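Paenibacillus xanthan lyase (Paenibacillus, PDB 6F2P) probably removes terminal mannosyl residues from the side chains of xanthan by beta-elimination, as a polysaccharide lyase of family 8. Local coordinates at residues 445-458 with 470-482. Sequence-based numbering, arbitrary orientation.
Sequences TQTANSRSDKSWAG and GMELHTVGKSLTA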
loop_
_atom_site.group_PDB
_atom_site.type_symbol
_atom_site.label_atom_id
_atom_site.label_comp_id
_atom_site.label_asym_id
_atom_site.label_seq_id
_atom_site.Cartn_x
_atom_site.Cartn_y
_atom_site.Cartn_z
ATOM N N THR A 445 -19.048 10.196 -16.040
ATOM C CA THR A 445 -19.194 9.126 -15.068
ATOM C C THR A 445 -18.057 8.139 -15.254
ATOM O O THR A 445 -17.234 8.286 -16.161
ATOM C CB THR A 445 -20.538 8.386 -15.221
ATOM O OG1 THR A 445 -20.584 7.725 -16.494
ATOM C CG2 THR A 445 -21.710 9.358 -15.091
ATOM N N GLN A 446 -18.012 7.128 -14.395
ATOM C CA GLN A 446 -16.994 6.106 -14.512
ATOM C C GLN A 446 -17.571 4.784 -14.065
ATOM O O GLN A 446 -18.230 4.701 -13.025
ATOM C CB GLN A 446 -15.745 6.462 -13.680
ATOM C CG GLN A 446 -14.677 5.373 -13.704
ATOM C CD GLN A 446 -13.446 5.688 -12.861
ATOM O OE1 GLN A 446 -12.387 5.081 -13.048
ATOM N NE2 GLN A 446 -13.579 6.628 -11.927
ATOM N N THR A 447 -17.321 3.760 -14.871
ATOM C CA THR A 447 -17.722 2.396 -14.569
ATOM C C THR A 447 -17.353 1.997 -13.136
ATOM O O THR A 447 -16.204 2.157 -12.709
ATOM C CB THR A 447 -17.065 1.436 -15.565
ATOM O OG1 THR A 447 -17.492 1.786 -16.887
ATOM C CG2 THR A 447 -17.435 -0.011 -15.268
ATOM N N ALA A 448 -18.339 1.489 -12.405
ATOM C CA ALA A 448 -18.152 1.082 -11.024
ATOM C C ALA A 448 -17.444 -0.262 -10.888
ATOM O O ALA A 448 -17.312 -1.015 -11.851
ATOM C CB ALA A 448 -19.485 1.018 -10.326
ATOM N N ASN A 449 -17.001 -0.549 -9.672
ATOM C CA ASN A 449 -16.478 -1.858 -9.319
ATOM C C ASN A 449 -15.311 -2.310 -10.185
ATOM O O ASN A 449 -15.213 -3.486 -10.532
ATOM C CB ASN A 449 -17.590 -2.908 -9.364
ATOM C CG ASN A 449 -18.887 -2.411 -8.753
ATOM O OD1 ASN A 449 -18.890 -1.780 -7.700
ATOM N ND2 ASN A 449 -20.000 -2.693 -9.422
ATOM N N SER A 450 -14.429 -1.372 -10.522
ATOM C CA SER A 450 -13.340 -1.645 -11.452
ATOM C C SER A 450 -11.982 -1.200 -10.929
ATOM O O SER A 450 -11.875 -0.187 -10.237
ATOM C CB SER A 450 -13.604 -0.917 -12.764
ATOM O OG SER A 450 -14.902 -1.198 -13.247
ATOM N N ARG A 451 -10.940 -1.946 -11.287
ATOM C CA ARG A 451 -9.577 -1.557 -10.950
ATOM C C ARG A 451 -8.914 -0.971 -12.190
ATOM O O ARG A 451 -9.310 -1.288 -13.315
ATOM C CB ARG A 451 -8.792 -2.760 -10.431
ATOM C CG ARG A 451 -9.577 -3.539 -9.406
ATOM C CD ARG A 451 -8.751 -4.562 -8.647
ATOM N NE ARG A 451 -8.220 -5.641 -9.480
ATOM C CZ ARG A 451 -8.959 -6.529 -10.140
ATOM N NH1 ARG A 451 -10.284 -6.471 -10.097
ATOM N NH2 ARG A 451 -8.367 -7.474 -10.859
ATOM N N SER A 452 -7.926 -0.102 -11.988
ATOM C CA SER A 452 -7.223 0.527 -13.105
ATOM C C SER A 452 -6.224 -0.460 -13.677
ATOM O O SER A 452 -6.045 -1.560 -13.145
ATOM C CB SER A 452 -6.491 1.802 -12.665
ATOM O OG SER A 452 -5.308 1.511 -11.929
ATOM N N ASP A 453 -5.572 -0.074 -14.764
ATOM C CA ASP A 453 -4.478 -0.875 -15.288
ATOM C C ASP A 453 -3.131 -0.314 -14.799
ATOM O O ASP A 453 -2.075 -0.608 -15.375
ATOM C CB ASP A 453 -4.545 -0.940 -16.817
ATOM C CG ASP A 453 -4.414 0.429 -17.471
ATOM O OD1 ASP A 453 -4.504 1.463 -16.771
ATOM O OD2 ASP A 453 -4.223 0.471 -18.701
ATOM N N LYS A 454 -3.181 0.495 -13.735
ATOM C CA LYS A 454 -1.975 1.094 -13.147
ATOM C C LYS A 454 -1.726 0.589 -11.725
ATOM O O LYS A 454 -2.615 0.620 -10.878
ATOM C CB LYS A 454 -2.063 2.627 -13.135
ATOM C CG LYS A 454 -2.314 3.282 -14.485
ATOM C CD LYS A 454 -1.206 3.022 -15.480
ATOM C CE LYS A 454 -1.443 3.791 -16.774
ATOM N NZ LYS A 454 -0.394 3.506 -17.806
ATOM N N SER A 455 -0.504 0.141 -11.467
ATOM C CA SER A 455 -0.140 -0.425 -10.174
ATOM C C SER A 455 0.483 0.597 -9.228
ATOM O O SER A 455 0.602 0.345 -8.027
ATOM C CB SER A 455 0.844 -1.572 -10.375
ATOM O OG SER A 455 1.967 -1.125 -11.117
ATOM N N TRP A 456 0.893 1.739 -9.769
ATOM C CA TRP A 456 1.567 2.755 -8.972
ATOM C C TRP A 456 0.545 3.502 -8.131
ATOM O O TRP A 456 0.006 4.527 -8.540
ATOM C CB TRP A 456 2.310 3.740 -9.879
ATOM C CG TRP A 456 3.581 4.366 -9.320
ATOM C CD1 TRP A 456 4.818 4.332 -9.900
ATOM C CD2 TRP A 456 3.732 5.137 -8.106
ATOM N NE1 TRP A 456 5.728 5.019 -9.130
ATOM C CE2 TRP A 456 5.092 5.522 -8.025
ATOM C CE3 TRP A 456 2.857 5.533 -7.087
ATOM C CZ2 TRP A 456 5.598 6.283 -6.967
ATOM C CZ3 TRP A 456 3.360 6.290 -6.031
ATOM C CH2 TRP A 456 4.723 6.658 -5.980
ATOM N N ALA A 457 0.277 2.979 -6.946
ATOM C CA ALA A 457 -0.495 3.711 -5.961
ATOM C C ALA A 457 0.057 3.357 -4.590
ATOM O O ALA A 457 0.204 2.186 -4.254
ATOM C CB ALA A 457 -1.960 3.360 -6.058
ATOM N N GLY A 458 0.380 4.373 -3.804
ATOM C CA GLY A 458 0.911 4.148 -2.479
ATOM C C GLY A 458 1.814 5.293 -2.079
ATOM O O GLY A 458 1.615 6.430 -2.520
ATOM N N GLY A 470 1.417 8.879 -3.907
ATOM C CA GLY A 470 1.217 9.102 -5.316
ATOM C C GLY A 470 0.258 8.112 -5.926
ATOM O O GLY A 470 0.075 6.994 -5.428
ATOM N N MET A 471 -0.346 8.537 -7.030
ATOM C CA MET A 471 -1.253 7.702 -7.789
ATOM C C MET A 471 -1.097 8.009 -9.263
ATOM O O MET A 471 -1.226 9.162 -9.679
ATOM C CB MET A 471 -2.688 8.004 -7.368
ATOM C CG MET A 471 -3.748 7.328 -8.202
ATOM S SD MET A 471 -5.398 7.706 -7.582
ATOM C CE MET A 471 -6.399 6.878 -8.823
ATOM N N GLU A 472 -0.800 6.988 -10.057
ATOM C CA GLU A 472 -0.961 7.118 -11.496
ATOM C C GLU A 472 -2.422 6.830 -11.842
ATOM O O GLU A 472 -2.862 5.677 -11.878
ATOM C CB GLU A 472 -0.024 6.190 -12.262
ATOM C CG GLU A 472 -0.079 6.405 -13.767
ATOM C CD GLU A 472 1.065 5.729 -14.499
ATOM O OE1 GLU A 472 1.679 4.808 -13.920
ATOM O OE2 GLU A 472 1.353 6.121 -15.651
ATOM N N LEU A 473 -3.181 7.894 -12.060
ATOM C CA LEU A 473 -4.575 7.764 -12.420
ATOM C C LEU A 473 -4.715 7.264 -13.845
ATOM O O LEU A 473 -3.985 7.690 -14.733
ATOM C CB LEU A 473 -5.269 9.119 -12.292
ATOM C CG LEU A 473 -6.679 9.178 -12.881
ATOM C CD1 LEU A 473 -7.606 8.224 -12.136
ATOM C CD2 LEU A 473 -7.229 10.596 -12.842
ATOM N N HIS A 474 -5.638 6.338 -14.053
ATOM C CA HIS A 474 -6.131 6.042 -15.389
ATOM C C HIS A 474 -7.601 5.685 -15.280
ATOM O O HIS A 474 -7.942 4.538 -14.983
ATOM C CB HIS A 474 -5.380 4.884 -16.027
ATOM C CG HIS A 474 -5.836 4.589 -17.424
ATOM N ND1 HIS A 474 -5.574 3.390 -18.056
ATOM C CD2 HIS A 474 -6.537 5.337 -18.305
ATOM C CE1 HIS A 474 -6.098 3.417 -19.270
ATOM N NE2 HIS A 474 -6.691 4.584 -19.447
ATOM N N THR A 475 -8.457 6.679 -15.495
ATOM C CA THR A 475 -9.903 6.515 -15.413
ATOM C C THR A 475 -10.355 5.310 -16.225
ATOM O O THR A 475 -9.953 5.157 -17.381
ATOM C CB THR A 475 -10.621 7.777 -15.930
ATOM O OG1 THR A 475 -10.023 8.940 -15.340
ATOM C CG2 THR A 475 -12.098 7.739 -15.567
ATOM N N VAL A 476 -11.168 4.437 -15.634
ATOM C CA VAL A 476 -11.575 3.245 -16.376
ATOM C C VAL A 476 -12.599 3.622 -17.439
ATOM O O VAL A 476 -13.480 4.451 -17.202
ATOM C CB VAL A 476 -12.051 2.074 -15.472
ATOM C CG1 VAL A 476 -11.332 2.097 -14.134
ATOM C CG2 VAL A 476 -13.527 2.118 -15.263
ATOM N N GLY A 477 -12.452 3.047 -18.629
ATOM C CA GLY A 477 -13.317 3.401 -19.743
ATOM C C GLY A 477 -12.952 4.725 -20.404
ATOM O O GLY A 477 -13.617 5.166 -21.341
ATOM N N LYS A 478 -11.892 5.363 -19.920
ATOM C CA LYS A 478 -11.438 6.614 -20.504
ATOM C C LYS A 478 -9.966 6.534 -20.887
ATOM O O LYS A 478 -9.259 5.609 -20.480
ATOM C CB LYS A 478 -11.673 7.768 -19.534
ATOM C CG LYS A 478 -13.111 7.870 -19.003
ATOM C CD LYS A 478 -14.120 8.088 -20.101
ATOM C CE LYS A 478 -15.474 8.506 -19.516
ATOM N NZ LYS A 478 -16.561 8.551 -20.555
ATOM N N SER A 479 -9.502 7.487 -21.686
ATOM C CA SER A 479 -8.084 7.529 -22.010
ATOM C C SER A 479 -7.365 8.306 -20.916
ATOM O O SER A 479 -6.159 8.128 -20.708
ATOM C CB SER A 479 -7.838 8.187 -23.364
ATOM O OG SER A 479 -8.200 9.558 -23.336
ATOM N N LEU A 480 -8.125 9.158 -20.226
ATOM C CA LEU A 480 -7.591 10.068 -19.220
ATOM C C LEU A 480 -6.597 9.376 -18.319
ATOM O O LEU A 480 -6.849 8.283 -17.815
ATOM C CB LEU A 480 -8.708 10.692 -18.370
ATOM C CG LEU A 480 -8.188 11.612 -17.256
ATOM C CD1 LEU A 480 -7.331 12.743 -17.821
ATOM C CD2 LEU A 480 -9.305 12.182 -16.391
ATOM N N THR A 481 -5.449 10.014 -18.139
ATOM C CA THR A 481 -4.424 9.490 -17.259
ATOM C C THR A 481 -3.665 10.655 -16.638
ATOM O O THR A 481 -3.609 11.747 -17.210
ATOM C CB THR A 481 -3.480 8.549 -18.025
ATOM O OG1 THR A 481 -2.729 7.754 -17.102
ATOM C CG2 THR A 481 -2.550 9.345 -18.927
ATOM N N ALA A 482 -3.109 10.440 -15.453
ATOM C CA ALA A 482 -2.403 11.510 -14.760
ATOM C C ALA A 482 -1.495 10.981 -13.662
ATOM O O ALA A 482 -1.721 9.895 -13.124
ATOM C CB ALA A 482 -3.393 12.483 -14.175
HETATM O O HOH W 1 -16.257 4.414 -17.110
HETATM O O HOH W 2 -4.690 3.832 -10.358
HETATM O O HOH W 3 -7.366 1.888 -15.991
HETATM O O HOH W 4 1.476 2.263 -12.586
#
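His474 meets Asp453 edge-on: ND1 donates a hydrogen bond to OD1 at 2.6 Å, and the acceptor lies only 6° out of the imidazole plane. The carboxylate is less well aligned, since ND1 approaches OD1 on its syn side but 30° out of the carboxylate plane. With CG anti to the backbone N (chi1 -178°), His474 carries its ring out to Asp453, and NE2 makes a weak bond to Lys478 O. Lys454 and Glu472 pass at an angle, touching mainly through carbon, CD of Lys454 lying 3.7 Å from CD of Glu472. Their charged ends form only a long salt bridge, NZ of Lys454 to OE2 of Glu472 at 3.8 Å, while OE1 accepts from a water that also takes the backbone N-H of Trp456. Beyond this pair the loop becomes the edge strand 457-462 of the antiparallel nine-stranded sheet in the super-sandwich domain, forming a hairpin with 466-474. Gly458 and Gly470 are a hydrogen-bonded pair, joined in both directions. The Trp456 ring sets its edge against Gly470, CZ3 standing 3.4 Å from Gly470 O, and its NE1 bonds to the backbone O of Phe661. At the other end, the extended side chain of Gln446 crosses Val476 at about a right angle, and OE1 accepts the Val476 N-H at 2.9 Å, nearly straight at hydrogen although the donor is tilted from the amide plane. Its NE2 is bonded to Asp409, so both ends of the amide are engaged. A leucine in place of Gln446 would probably strand the Val476 N-H and deprive Asp409 of this donor. CG2 of Val476 packs 3.6 Å from CB of Thr447.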